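Local coordinates for protein AlyGC (Glaciecola chathamensis, PDB 5GKD) that probably breaks down alginate by beta-elimination, as a polysaccharide lyase of family 6 from a marine bacterium, at residues R134-H139 / R165-Y170; F198-N203 / K222-N227; P432-G437 / A458-V463; G627-S632 / L685-P690; P636-N641 / H663-N668. One frame throughout, in Å; residues are numbered along the deposited sequence.

Contact 1: R134-H139 / R165-Y170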
# COMPACT_ATOMS: atom_id res chain seq x y z
N ARG A 134 -33.80 5.32 21.42
CA ARG A 134 -32.95 5.58 22.57
C ARG A 134 -31.70 4.72 22.49
O ARG A 134 -31.78 3.52 22.20
CB ARG A 134 -33.68 5.32 23.89
CG ARG A 134 -32.87 5.74 25.11
CD ARG A 134 -33.67 5.60 26.40
NE ARG A 134 -32.82 5.81 27.55
CZ ARG A 134 -33.13 5.47 28.79
NH1 ARG A 134 -34.30 4.89 29.03
NH2 ARG A 134 -32.28 5.69 29.78
N PHE A 135 -30.55 5.33 22.74
CA PHE A 135 -29.27 4.63 22.81
C PHE A 135 -28.62 5.01 24.14
O PHE A 135 -28.06 6.11 24.27
CB PHE A 135 -28.41 4.99 21.60
CG PHE A 135 -27.12 4.25 21.53
CD1 PHE A 135 -27.04 3.02 20.87
CD2 PHE A 135 -25.96 4.79 22.07
CE1 PHE A 135 -25.84 2.34 20.80
CE2 PHE A 135 -24.76 4.12 21.98
CZ PHE A 135 -24.70 2.90 21.34
N ASP A 136 -28.68 4.10 25.12
CA ASP A 136 -28.33 4.44 26.50
C ASP A 136 -27.55 3.32 27.18
O ASP A 136 -27.69 2.14 26.86
CB ASP A 136 -29.58 4.74 27.32
CG ASP A 136 -30.42 3.49 27.54
OD1 ASP A 136 -31.21 3.17 26.65
OD2 ASP A 136 -30.26 2.82 28.59
N HIS A 137 -26.73 3.72 28.17
CA HIS A 137 -25.95 2.79 28.99
C HIS A 137 -25.13 1.83 28.13
O HIS A 137 -24.95 0.66 28.45
CB HIS A 137 -26.84 2.02 29.98
CG HIS A 137 -27.50 2.90 31.01
ND1 HIS A 137 -28.71 3.53 30.80
CD2 HIS A 137 -27.09 3.29 32.25
CE1 HIS A 137 -29.03 4.25 31.86
NE2 HIS A 137 -28.07 4.12 32.75
N ASN A 138 -24.59 2.34 27.02
CA ASN A 138 -23.73 1.55 26.16
C ASN A 138 -22.26 1.93 26.39
O ASN A 138 -21.93 2.88 27.11
CB ASN A 138 -24.14 1.72 24.69
CG ASN A 138 -25.55 1.25 24.45
OD1 ASN A 138 -25.86 0.07 24.63
ND2 ASN A 138 -26.42 2.17 24.05
N HIS A 139 -21.37 1.15 25.77
CA HIS A 139 -19.93 1.22 26.06
C HIS A 139 -19.19 1.02 24.73
O HIS A 139 -19.09 -0.11 24.24
CB HIS A 139 -19.57 0.16 27.09
CG HIS A 139 -18.12 0.04 27.42
ND1 HIS A 139 -17.66 -0.06 28.72
CD2 HIS A 139 -17.02 -0.07 26.63
CE1 HIS A 139 -16.35 -0.20 28.71
NE2 HIS A 139 -15.94 -0.21 27.46
N ARG A 165 -32.99 10.02 22.00
CA ARG A 165 -32.35 10.23 23.29
C ARG A 165 -31.07 9.41 23.38
O ARG A 165 -31.10 8.18 23.22
CB ARG A 165 -33.31 9.88 24.43
CG ARG A 165 -32.70 10.11 25.79
CD ARG A 165 -33.65 9.79 26.95
NE ARG A 165 -32.96 10.00 28.21
CZ ARG A 165 -33.32 9.47 29.38
NH1 ARG A 165 -34.39 8.69 29.47
NH2 ARG A 165 -32.59 9.74 30.45
N ILE A 166 -29.95 10.08 23.63
CA ILE A 166 -28.64 9.45 23.71
C ILE A 166 -28.06 9.78 25.08
O ILE A 166 -27.63 10.92 25.32
CB ILE A 166 -27.71 9.92 22.58
CG1 ILE A 166 -28.37 9.62 21.23
CG2 ILE A 166 -26.31 9.30 22.74
CD1 ILE A 166 -27.74 10.33 20.04
N ASP A 167 -28.07 8.82 26.00
CA ASP A 167 -27.84 9.17 27.39
C ASP A 167 -27.07 8.08 28.11
O ASP A 167 -27.18 6.90 27.78
CB ASP A 167 -29.16 9.44 28.13
CG ASP A 167 -30.02 8.20 28.28
OD1 ASP A 167 -30.76 7.90 27.33
OD2 ASP A 167 -29.97 7.54 29.33
N HIS A 168 -26.29 8.50 29.11
CA HIS A 168 -25.60 7.59 30.02
C HIS A 168 -24.68 6.62 29.30
O HIS A 168 -24.46 5.51 29.77
CB HIS A 168 -26.59 6.81 30.88
CG HIS A 168 -27.39 7.67 31.81
ND1 HIS A 168 -28.64 8.15 31.49
CD2 HIS A 168 -27.10 8.15 33.04
CE1 HIS A 168 -29.09 8.88 32.49
NE2 HIS A 168 -28.18 8.90 33.44
N ASN A 169 -24.13 7.01 28.16
CA ASN A 169 -23.21 6.15 27.45
C ASN A 169 -21.78 6.45 27.87
O ASN A 169 -21.44 7.58 28.25
CB ASN A 169 -23.35 6.32 25.94
CG ASN A 169 -24.71 5.90 25.45
OD1 ASN A 169 -25.04 4.72 25.48
ND2 ASN A 169 -25.51 6.85 24.99
N TYR A 170 -20.94 5.42 27.85
CA TYR A 170 -19.50 5.57 28.02
C TYR A 170 -18.89 5.60 26.64
O TYR A 170 -18.83 4.57 25.96
CB TYR A 170 -18.90 4.46 28.87
CG TYR A 170 -17.38 4.53 29.01
CD1 TYR A 170 -16.76 5.61 29.63
CD2 TYR A 170 -16.58 3.49 28.54
CE1 TYR A 170 -15.38 5.67 29.76
CE2 TYR A 170 -15.21 3.53 28.67
CZ TYR A 170 -14.61 4.63 29.27
OH TYR A 170 -13.24 4.66 29.38
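R134 and R165 each turn CG opposite the backbone N (chi1 -173° and -179°) and stay extended to NE; paired across parallel strands, the two arginines run side by side. Their guanidinium groups stack nearly flat, with centres 4.1 Å apart. R134 grips D167 side-on with two nitrogens. R134 NE donates to D167 OD1 at 2.9 Å, and R134 NH2 donates to D167 OD2 at 3.0 Å. H168 ND1 also reaches D167 OD2, in its own ring plane and on the anti lone pair. H168 CB sits over the H137 ring face, 3.6 Å from the centroid.

The strands are parallel, as expected for successive coils of a right-handed parallel beta-helix. N138 and N169 lie side by side as in an asparagine ladder, their amide planes nearly parallel, with a weak bond from N138 ND2 to N169 OD1. N169 ND2 donates to F135 O at 2.8 Å, while N169 OD1 accepts N138 N at 2.9 Å. The amide of N138 binds V106 and V109 in the preceding coil. Further on, the edge of Y170 meets the face of H139.

R165 also pairs with E202. D136, D167 and E202 probably balance the charge of the two stacked arginines.

Contact 2: F198-N203 / K222-N227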
# COMPACT_ATOMS: atom_id res chain seq x y z
N PHE A 198 -34.10 17.74 16.87
CA PHE A 198 -34.62 17.63 18.24
C PHE A 198 -33.96 16.50 19.02
O PHE A 198 -34.59 15.88 19.87
CB PHE A 198 -36.14 17.45 18.26
CG PHE A 198 -36.92 18.56 17.59
CD1 PHE A 198 -36.60 19.88 17.81
CD2 PHE A 198 -38.00 18.27 16.78
CE1 PHE A 198 -37.35 20.90 17.21
CE2 PHE A 198 -38.74 19.28 16.18
CZ PHE A 198 -38.40 20.60 16.39
N THR A 199 -32.70 16.21 18.75
CA THR A 199 -32.01 15.12 19.43
C THR A 199 -31.52 15.56 20.81
O THR A 199 -30.97 16.65 20.97
CB THR A 199 -30.81 14.66 18.60
OG1 THR A 199 -31.28 14.14 17.34
CG2 THR A 199 -30.04 13.59 19.34
N LEU A 200 -31.69 14.69 21.79
CA LEU A 200 -31.29 14.91 23.17
C LEU A 200 -30.04 14.09 23.48
O LEU A 200 -30.08 12.85 23.42
CB LEU A 200 -32.43 14.52 24.12
CG LEU A 200 -32.21 14.58 25.62
CD1 LEU A 200 -31.66 15.95 25.91
CD2 LEU A 200 -33.51 14.39 26.42
N VAL A 201 -28.95 14.76 23.81
CA VAL A 201 -27.68 14.13 24.13
C VAL A 201 -27.30 14.54 25.54
O VAL A 201 -26.81 15.66 25.74
CB VAL A 201 -26.57 14.52 23.14
CG1 VAL A 201 -25.26 13.79 23.50
CG2 VAL A 201 -26.99 14.25 21.71
N GLU A 202 -27.47 13.64 26.50
CA GLU A 202 -27.38 14.00 27.91
C GLU A 202 -26.69 12.93 28.75
O GLU A 202 -26.86 11.73 28.52
CB GLU A 202 -28.76 14.27 28.49
CG GLU A 202 -29.70 13.11 28.36
CD GLU A 202 -30.95 13.31 29.16
OE1 GLU A 202 -31.66 12.31 29.39
OE2 GLU A 202 -31.21 14.47 29.54
N ASN A 203 -25.94 13.38 29.75
CA ASN A 203 -25.37 12.50 30.76
C ASN A 203 -24.48 11.41 30.18
O ASN A 203 -24.39 10.31 30.72
CB ASN A 203 -26.46 11.89 31.64
CG ASN A 203 -27.03 12.89 32.63
OD1 ASN A 203 -28.21 13.23 32.58
ND2 ASN A 203 -26.18 13.41 33.50
N LYS A 222 -31.93 22.61 16.44
CA LYS A 222 -32.76 22.51 17.64
C LYS A 222 -32.48 21.23 18.44
O LYS A 222 -33.39 20.59 18.97
CB LYS A 222 -34.24 22.63 17.29
CG LYS A 222 -34.52 23.81 16.36
CD LYS A 222 -35.65 24.68 16.87
CE LYS A 222 -36.53 25.21 15.73
NZ LYS A 222 -35.79 25.81 14.60
N ASN A 223 -31.22 20.88 18.55
CA ASN A 223 -30.83 19.78 19.40
C ASN A 223 -30.47 20.31 20.77
O ASN A 223 -30.23 21.50 20.94
CB ASN A 223 -29.65 19.02 18.77
CG ASN A 223 -30.00 18.47 17.41
OD1 ASN A 223 -31.08 17.91 17.22
ND2 ASN A 223 -29.10 18.64 16.44
N SER A 224 -30.43 19.42 21.75
CA SER A 224 -30.09 19.77 23.12
C SER A 224 -28.94 18.88 23.59
O SER A 224 -29.10 17.66 23.72
CB SER A 224 -31.32 19.65 24.03
OG SER A 224 -30.96 19.62 25.39
N ILE A 225 -27.78 19.48 23.82
CA ILE A 225 -26.57 18.76 24.21
C ILE A 225 -26.21 19.23 25.61
O ILE A 225 -25.74 20.36 25.78
CB ILE A 225 -25.42 18.99 23.22
CG1 ILE A 225 -25.88 18.62 21.81
CG2 ILE A 225 -24.22 18.16 23.62
CD1 ILE A 225 -25.05 19.25 20.71
N ARG A 226 -26.45 18.38 26.61
CA ARG A 226 -26.57 18.83 27.98
C ARG A 226 -25.98 17.82 28.92
O ARG A 226 -26.03 16.60 28.68
CB ARG A 226 -28.02 19.05 28.37
CG ARG A 226 -28.72 17.69 28.27
CD ARG A 226 -30.21 17.73 28.33
NE ARG A 226 -30.69 18.81 29.15
CZ ARG A 226 -30.82 18.72 30.45
NH1 ARG A 226 -30.51 17.59 31.10
NH2 ARG A 226 -31.27 19.74 31.13
N ASN A 227 -25.38 18.30 30.02
CA ASN A 227 -25.05 17.47 31.16
C ASN A 227 -24.07 16.36 30.82
O ASN A 227 -24.05 15.32 31.47
CB ASN A 227 -26.31 16.84 31.77
CG ASN A 227 -27.18 17.86 32.45
OD1 ASN A 227 -27.90 18.60 31.79
ND2 ASN A 227 -27.12 17.91 33.77
O HOH W 1 -26.01 15.91 35.20
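V201 O holds two donors: R226 N across the contact at 2.9 Å, and ND2 of N228, just beyond 222-227. Such asparagine-to-backbone bonds recur from coil to coil in this parallel beta-helix. At the other end of the strand pair, N223 OD1 accepts T199 N at 2.8 Å, with the donor tilted from the amide plane. N223 ND2 binds S220 and N218 on its own side. With an alanine in place of N223, T199 N would probably lose its acceptor and the turn before strand 224-226 would be less firmly tied.

F198 lies alongside K222, with F198 CE1 3.6 Å from K222 CB. K222 O comes up at the ring edge, and H163 stacks on the same ring.

R226 sends CG between its backbone N and carbonyl carbon (chi1 63°), which brings CG to 3.4 Å from E202 CB. L200 CD1 lies tight against R226 CD. A bend at chi3 turns the guanidinium toward E202, and R226 NH1 stands 3.6 Å from E202 OE2 in a salt bridge.

Beyond the strands, one water accepts from both N203 ND2 and N227 ND2. N227 OD1 is bound by N249. E202 OE1 pairs with R165, so one carboxylate probably balances arginines on both flanking strands.

Contact 3: P432-G437 / A458-V463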
# COMPACT_ATOMS: atom_id res chain seq x y z
N PRO A 432 -6.17 2.09 27.37
CA PRO A 432 -6.02 1.69 25.95
C PRO A 432 -4.61 1.35 25.51
O PRO A 432 -4.45 0.57 24.57
CB PRO A 432 -6.53 2.92 25.20
CG PRO A 432 -6.34 4.07 26.14
CD PRO A 432 -6.53 3.51 27.52
N ASP A 433 -3.59 1.91 26.15
CA ASP A 433 -2.22 1.74 25.69
C ASP A 433 -1.39 0.92 26.67
O ASP A 433 -1.62 0.97 27.88
CB ASP A 433 -1.54 3.10 25.47
CG ASP A 433 -2.18 3.90 24.34
OD1 ASP A 433 -2.72 3.29 23.41
OD2 ASP A 433 -2.11 5.15 24.39
N VAL A 434 -0.42 0.18 26.14
CA VAL A 434 0.61 -0.47 26.95
C VAL A 434 1.79 0.48 27.10
O VAL A 434 2.29 1.03 26.12
CB VAL A 434 1.06 -1.80 26.33
CG1 VAL A 434 2.18 -2.43 27.19
CG2 VAL A 434 -0.09 -2.76 26.19
N ALA A 435 2.23 0.67 28.34
CA ALA A 435 3.33 1.58 28.59
C ALA A 435 4.66 0.90 28.33
O ALA A 435 4.82 -0.30 28.57
CB ALA A 435 3.29 2.08 30.04
N PHE A 436 5.63 1.67 27.83
CA PHE A 436 6.97 1.14 27.66
C PHE A 436 7.56 0.78 29.02
O PHE A 436 7.50 1.56 29.96
CB PHE A 436 7.86 2.17 26.97
CG PHE A 436 7.68 2.24 25.48
CD1 PHE A 436 8.01 1.16 24.67
CD2 PHE A 436 7.24 3.40 24.88
CE1 PHE A 436 7.85 1.24 23.28
CE2 PHE A 436 7.10 3.49 23.51
CZ PHE A 436 7.40 2.41 22.71
N GLY A 437 8.14 -0.42 29.11
CA GLY A 437 8.79 -0.81 30.35
C GLY A 437 7.84 -1.15 31.48
O GLY A 437 8.28 -1.21 32.63
N ALA A 458 9.01 -12.65 24.25
CA ALA A 458 8.71 -11.59 25.21
C ALA A 458 7.21 -11.29 25.22
O ALA A 458 6.47 -11.64 24.30
CB ALA A 458 9.49 -10.32 24.86
N GLU A 459 6.77 -10.63 26.28
CA GLU A 459 5.39 -10.19 26.45
C GLU A 459 5.32 -8.68 26.32
O GLU A 459 6.34 -8.00 26.41
CB GLU A 459 4.84 -10.62 27.82
CG GLU A 459 4.61 -12.12 27.93
CD GLU A 459 4.41 -12.57 29.37
OE1 GLU A 459 3.65 -13.55 29.59
OE2 GLU A 459 5.02 -11.96 30.29
N THR A 460 4.11 -8.17 26.08
CA THR A 460 3.97 -6.75 25.75
C THR A 460 4.35 -5.90 26.94
O THR A 460 3.97 -6.18 28.08
CB THR A 460 2.53 -6.44 25.27
OG1 THR A 460 2.53 -5.17 24.59
CG2 THR A 460 1.52 -6.39 26.44
N GLY A 461 5.15 -4.86 26.69
CA GLY A 461 5.68 -4.04 27.76
C GLY A 461 7.05 -4.46 28.27
O GLY A 461 7.65 -3.73 29.05
N ASP A 462 7.57 -5.61 27.83
CA ASP A 462 8.84 -6.10 28.35
C ASP A 462 10.01 -5.24 27.87
O ASP A 462 9.89 -4.45 26.93
CB ASP A 462 9.07 -7.55 27.93
CG ASP A 462 8.26 -8.51 28.75
OD1 ASP A 462 7.65 -8.06 29.74
OD2 ASP A 462 8.22 -9.72 28.41
N VAL A 463 11.16 -5.41 28.53
CA VAL A 463 12.40 -4.73 28.17
C VAL A 463 13.47 -5.78 27.93
O VAL A 463 13.81 -6.54 28.84
CB VAL A 463 12.85 -3.72 29.24
CG1 VAL A 463 14.17 -3.07 28.83
CG2 VAL A 463 11.79 -2.66 29.45
O HOH W 2 8.79 -1.96 26.73
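The CA atoms of G437 and G461 lie 5.2 Å apart, where G461 is the third residue of a type II turn from E459 to D462 and has a phi of 93°. The turn is closed by D462 N bonding to E459 O at 3.0 Å. D462 OD2 adds a bond from E459 N at 2.7 Å, reached from above the carboxylate plane.

Against this turn, V434 and T460 meet tip to tip. V434 CG1 lies 3.8 Å from T460 OG1, and V434 CG2 touches the T460 methyl group. The T460 hydroxyl also accepts T482 N. V434 CG1 reaches on to the backbone N of G461, where a beta carbon would be tight against it.

The loop 432-437 leads from the first parallel beta-helix into the second. P432 still touches P173 and R208 of the first, while the turn at 459-462 leads into the strand of the second that carries V463.

V463 sets CG1 opposite its backbone N (chi1 178°), which leaves CG2 beside that N, and CG2 covers G437 CA at 3.6 Å. A water accepts from G437 N at 2.9 Å and donates to D462 O at 2.7 Å. On the far side of the loop, F436 makes a cation-pi contact with R544.

Contact 4: G627-S632 / L685-P690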
# COMPACT_ATOMS: atom_id res chain seq x y z
N GLY A 627 -1.39 17.02 2.90
CA GLY A 627 -1.90 17.79 1.79
C GLY A 627 -3.39 18.07 1.84
O GLY A 627 -4.16 17.38 2.51
N GLY A 628 -3.78 19.07 1.08
CA GLY A 628 -5.15 19.50 1.02
C GLY A 628 -5.42 20.68 1.93
O GLY A 628 -4.53 21.38 2.39
N THR A 629 -6.70 20.88 2.20
CA THR A 629 -7.19 22.08 2.85
C THR A 629 -7.99 21.75 4.10
O THR A 629 -8.84 22.53 4.51
CB THR A 629 -8.02 22.91 1.86
OG1 THR A 629 -9.09 22.12 1.36
CG2 THR A 629 -7.18 23.32 0.67
N ASP A 630 -7.73 20.61 4.72
CA ASP A 630 -8.44 20.24 5.93
C ASP A 630 -7.97 21.06 7.13
O ASP A 630 -6.77 21.31 7.30
CB ASP A 630 -8.28 18.75 6.23
CG ASP A 630 -8.94 18.34 7.52
OD1 ASP A 630 -10.18 18.27 7.51
OD2 ASP A 630 -8.24 18.10 8.53
N GLU A 631 -8.91 21.44 7.96
CA GLU A 631 -8.61 22.13 9.21
C GLU A 631 -9.17 21.37 10.40
O GLU A 631 -9.60 21.96 11.39
CB GLU A 631 -9.13 23.56 9.18
CG GLU A 631 -8.55 24.40 8.05
CD GLU A 631 -9.20 25.77 7.95
OE1 GLU A 631 -10.22 25.89 7.24
OE2 GLU A 631 -8.69 26.73 8.58
N SER A 632 -9.15 20.05 10.33
CA SER A 632 -9.76 19.22 11.36
C SER A 632 -8.78 18.60 12.33
O SER A 632 -9.21 17.82 13.19
CB SER A 632 -10.58 18.12 10.71
OG SER A 632 -11.54 18.67 9.84
N LEU A 685 3.95 25.74 3.57
CA LEU A 685 2.85 26.02 4.45
C LEU A 685 1.49 25.98 3.78
O LEU A 685 1.34 26.52 2.74
CB LEU A 685 3.07 27.36 5.13
CG LEU A 685 4.36 27.46 5.91
CD1 LEU A 685 4.69 28.88 6.23
CD2 LEU A 685 4.38 26.57 7.14
N THR A 686 0.53 25.31 4.40
CA THR A 686 -0.82 25.19 3.87
C THR A 686 -1.83 25.98 4.70
O THR A 686 -1.49 26.90 5.35
CB THR A 686 -1.28 23.72 3.82
OG1 THR A 686 -1.37 23.21 5.13
CG2 THR A 686 -0.34 22.88 3.02
N VAL A 687 -3.08 25.58 4.68
CA VAL A 687 -4.11 26.22 5.44
C VAL A 687 -3.98 26.00 6.94
O VAL A 687 -3.17 25.25 7.39
CB VAL A 687 -5.49 25.71 4.99
CG1 VAL A 687 -5.70 25.96 3.54
CG2 VAL A 687 -5.62 24.23 5.24
N GLY A 688 -4.81 26.68 7.69
CA GLY A 688 -4.89 26.60 9.12
C GLY A 688 -3.94 27.37 10.00
O GLY A 688 -3.72 27.00 11.09
N GLU A 689 -3.38 28.45 9.47
CA GLU A 689 -2.49 29.36 10.17
C GLU A 689 -1.40 28.61 10.97
O GLU A 689 -1.33 28.73 12.18
CB GLU A 689 -3.28 30.29 11.09
CG GLU A 689 -4.35 31.11 10.33
CD GLU A 689 -5.22 31.98 11.24
OE1 GLU A 689 -6.01 31.43 12.04
OE2 GLU A 689 -5.15 33.21 11.14
N PRO A 690 -0.56 27.83 10.29
CA PRO A 690 0.49 27.10 11.00
C PRO A 690 1.48 28.05 11.65
O PRO A 690 1.66 29.19 11.23
CB PRO A 690 1.16 26.27 9.91
CG PRO A 690 0.94 27.05 8.68
CD PRO A 690 -0.41 27.70 8.83
O HOH W 3 -2.69 20.64 4.24
O HOH W 4 -4.87 23.12 8.52
O HOH W 5 -6.88 28.51 6.55
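V687 packs into the bend of 627-632 and makes the close part of this contact. It places CG2 between its backbone N and carbonyl carbon while CG1 lies opposite the carbonyl carbon (chi1 -58°). The branches therefore spread over different parts of the other loop. V687 CG2 reaches T629 CA at 3.6 Å and also touches D630 O. V687 CG1 turns to T629 CG2 at 4.2 Å. From the next residue but one, E631 CG closes on V687 CG2 at 4.1 Å, and the two side chains cross at about a right angle. F711 also packs on T629 and V687.

The rest is looser. No direct hydrogen bond links the two loops, and water fills that role. One water donates to G628 O at 2.7 Å and accepts from T686 OG1 at 3.0 Å. Another accepts from G688 N at 3.0 Å and donates to E631 OE2 at 3.3 Å. G688 has a positive phi, and its CA comes close to E631 OE2.

Both loops lie between strands of the second beta-helix. The loop 627-632 approaches the calcium site of the first. D630 forms an Asx turn with S632 N, also accepts from S632 OG, and packs on the calcium ligand N180. Its side chain is about 6 Å from the calcium ion. E631 OE2 pairs with R332 and R284, and E689 pairs with R284 as well. A shared arginine probably eases the nearness of the two glutamates and ties both loops to the first beta-helix.

Contact 5: P636-N641 / H663-N668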
# COMPACT_ATOMS: atom_id res chain seq x y z
N PRO A 636 0.94 17.48 11.59
CA PRO A 636 2.14 17.17 12.36
C PRO A 636 2.74 18.32 13.18
O PRO A 636 2.62 19.48 12.82
CB PRO A 636 3.14 16.74 11.29
CG PRO A 636 2.30 16.28 10.15
CD PRO A 636 1.13 17.22 10.15
N HIS A 637 3.37 17.97 14.29
CA HIS A 637 4.25 18.86 15.03
C HIS A 637 5.67 18.38 14.78
O HIS A 637 5.98 17.22 15.07
CB HIS A 637 3.98 18.84 16.53
CG HIS A 637 2.55 19.02 16.92
ND1 HIS A 637 1.59 18.06 16.71
CD2 HIS A 637 1.92 20.03 17.58
CE1 HIS A 637 0.43 18.48 17.19
NE2 HIS A 637 0.61 19.67 17.73
N VAL A 638 6.53 19.24 14.25
CA VAL A 638 7.91 18.90 13.95
C VAL A 638 8.82 19.79 14.80
O VAL A 638 8.82 21.01 14.63
CB VAL A 638 8.22 19.05 12.46
CG1 VAL A 638 9.66 18.69 12.18
CG2 VAL A 638 7.30 18.17 11.66
N VAL A 639 9.57 19.18 15.70
CA VAL A 639 10.36 19.89 16.70
C VAL A 639 11.77 19.35 16.62
O VAL A 639 11.98 18.16 16.87
CB VAL A 639 9.79 19.73 18.12
CG1 VAL A 639 10.76 20.31 19.14
CG2 VAL A 639 8.43 20.38 18.23
N MET A 640 12.74 20.20 16.27
CA MET A 640 14.13 19.77 16.14
C MET A 640 15.05 20.79 16.79
O MET A 640 15.15 21.92 16.32
CB MET A 640 14.50 19.55 14.68
CG MET A 640 13.69 18.47 14.03
SD MET A 640 14.40 17.87 12.51
CE MET A 640 13.13 16.65 12.05
N ASN A 641 15.75 20.36 17.85
CA ASN A 641 16.55 21.25 18.67
C ASN A 641 17.91 20.64 18.96
O ASN A 641 18.02 19.45 19.27
CB ASN A 641 15.89 21.57 20.01
CG ASN A 641 14.51 22.14 19.86
OD1 ASN A 641 14.24 22.92 18.94
ND2 ASN A 641 13.61 21.74 20.74
N HIS A 663 5.61 19.94 4.54
CA HIS A 663 4.43 20.38 3.81
C HIS A 663 3.19 20.13 4.67
O HIS A 663 2.88 18.98 5.01
CB HIS A 663 4.34 19.65 2.46
CG HIS A 663 3.16 20.03 1.63
ND1 HIS A 663 3.27 20.47 0.33
CD2 HIS A 663 1.83 20.00 1.91
CE1 HIS A 663 2.06 20.71 -0.15
NE2 HIS A 663 1.17 20.44 0.78
N GLY A 664 2.48 21.21 4.99
CA GLY A 664 1.29 21.10 5.80
C GLY A 664 1.51 20.77 7.26
O GLY A 664 0.55 20.37 7.92
N THR A 665 2.73 20.89 7.78
CA THR A 665 2.94 20.74 9.21
C THR A 665 2.48 21.98 9.95
O THR A 665 2.75 23.11 9.54
CB THR A 665 4.41 20.46 9.51
OG1 THR A 665 5.21 21.50 8.96
CG2 THR A 665 4.81 19.15 8.89
N GLN A 666 1.78 21.76 11.05
CA GLN A 666 1.04 22.80 11.75
C GLN A 666 1.84 23.47 12.86
O GLN A 666 1.56 24.62 13.20
CB GLN A 666 -0.24 22.19 12.32
CG GLN A 666 -1.01 21.39 11.25
CD GLN A 666 -2.50 21.38 11.50
OE1 GLN A 666 -3.11 22.41 11.78
NE2 GLN A 666 -3.10 20.19 11.41
N VAL A 667 2.82 22.78 13.43
CA VAL A 667 3.71 23.35 14.43
C VAL A 667 5.14 22.98 14.05
O VAL A 667 5.48 21.79 13.98
CB VAL A 667 3.37 22.86 15.84
CG1 VAL A 667 4.44 23.34 16.83
CG2 VAL A 667 1.98 23.34 16.27
N ASN A 668 5.97 23.99 13.82
CA ASN A 668 7.36 23.77 13.41
C ASN A 668 8.27 24.57 14.32
O ASN A 668 8.12 25.79 14.43
CB ASN A 668 7.57 24.19 11.96
CG ASN A 668 6.60 23.51 11.02
OD1 ASN A 668 6.74 22.34 10.73
ND2 ASN A 668 5.62 24.26 10.53
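P636, V667 and V638 carry most of this contact, a step between successive coils of the second parallel beta-helix. H637 pairs with V667 and V638 with N668, in parallel register.

P636 follows a cis peptide bond. Its ring lies across T665, with P636 CB 3.8 Å from T665 CG2. P636 O accepts Q666 N at 3.0 Å, in the carbonyl plane, and takes a weak second bond from V667 N. Two donors at the start of strand 667-676 thus share one carbonyl.

V667 answers from the next coil. Its carbonyl oxygen accepts V638 N at 2.8 Å, an almost straight bond of 169°. Its side chain goes to H637, which turns CG beside its own backbone N (chi1 -50°). V667 CG2 then meets H637 CD2 at 3.6 Å. The H637 ring is also stacked on Y606, with ND1 bonded to E605 O and NE2 to H259 of the first beta-helix. A serine in place of H637 would probably strip V667 of its aromatic neighbour and leave H259 without this mate.

V638 points to the other side of the sheet, where V624 backs both P636 and T665. The methyl groups V638 CG2 and T665 CG2 meet there at 3.9 Å, while N668 OD1 approaches V638 CB at 4.0 Å.

In the fold
The five contacts follow the chain through two parallel beta-helices. Contacts 1 and 2 come first, with centres 12 Å apart. They share neighbouring strands 165-167 and 200-207, and R165 pairs with E202 between them. Contact 3 marks the passage into the second beta-helix, and its nearest atoms are about 7 Å from contact 1. Contact 5 lies further along the same strand stack as contact 3, with centres 28 Å apart. It is nested within the chain loop closed by contact 4. These last two touch, with T686 against G664 and P690 against T665. The loops of contact 4 also reach the calcium-bearing side of the first beta-helix.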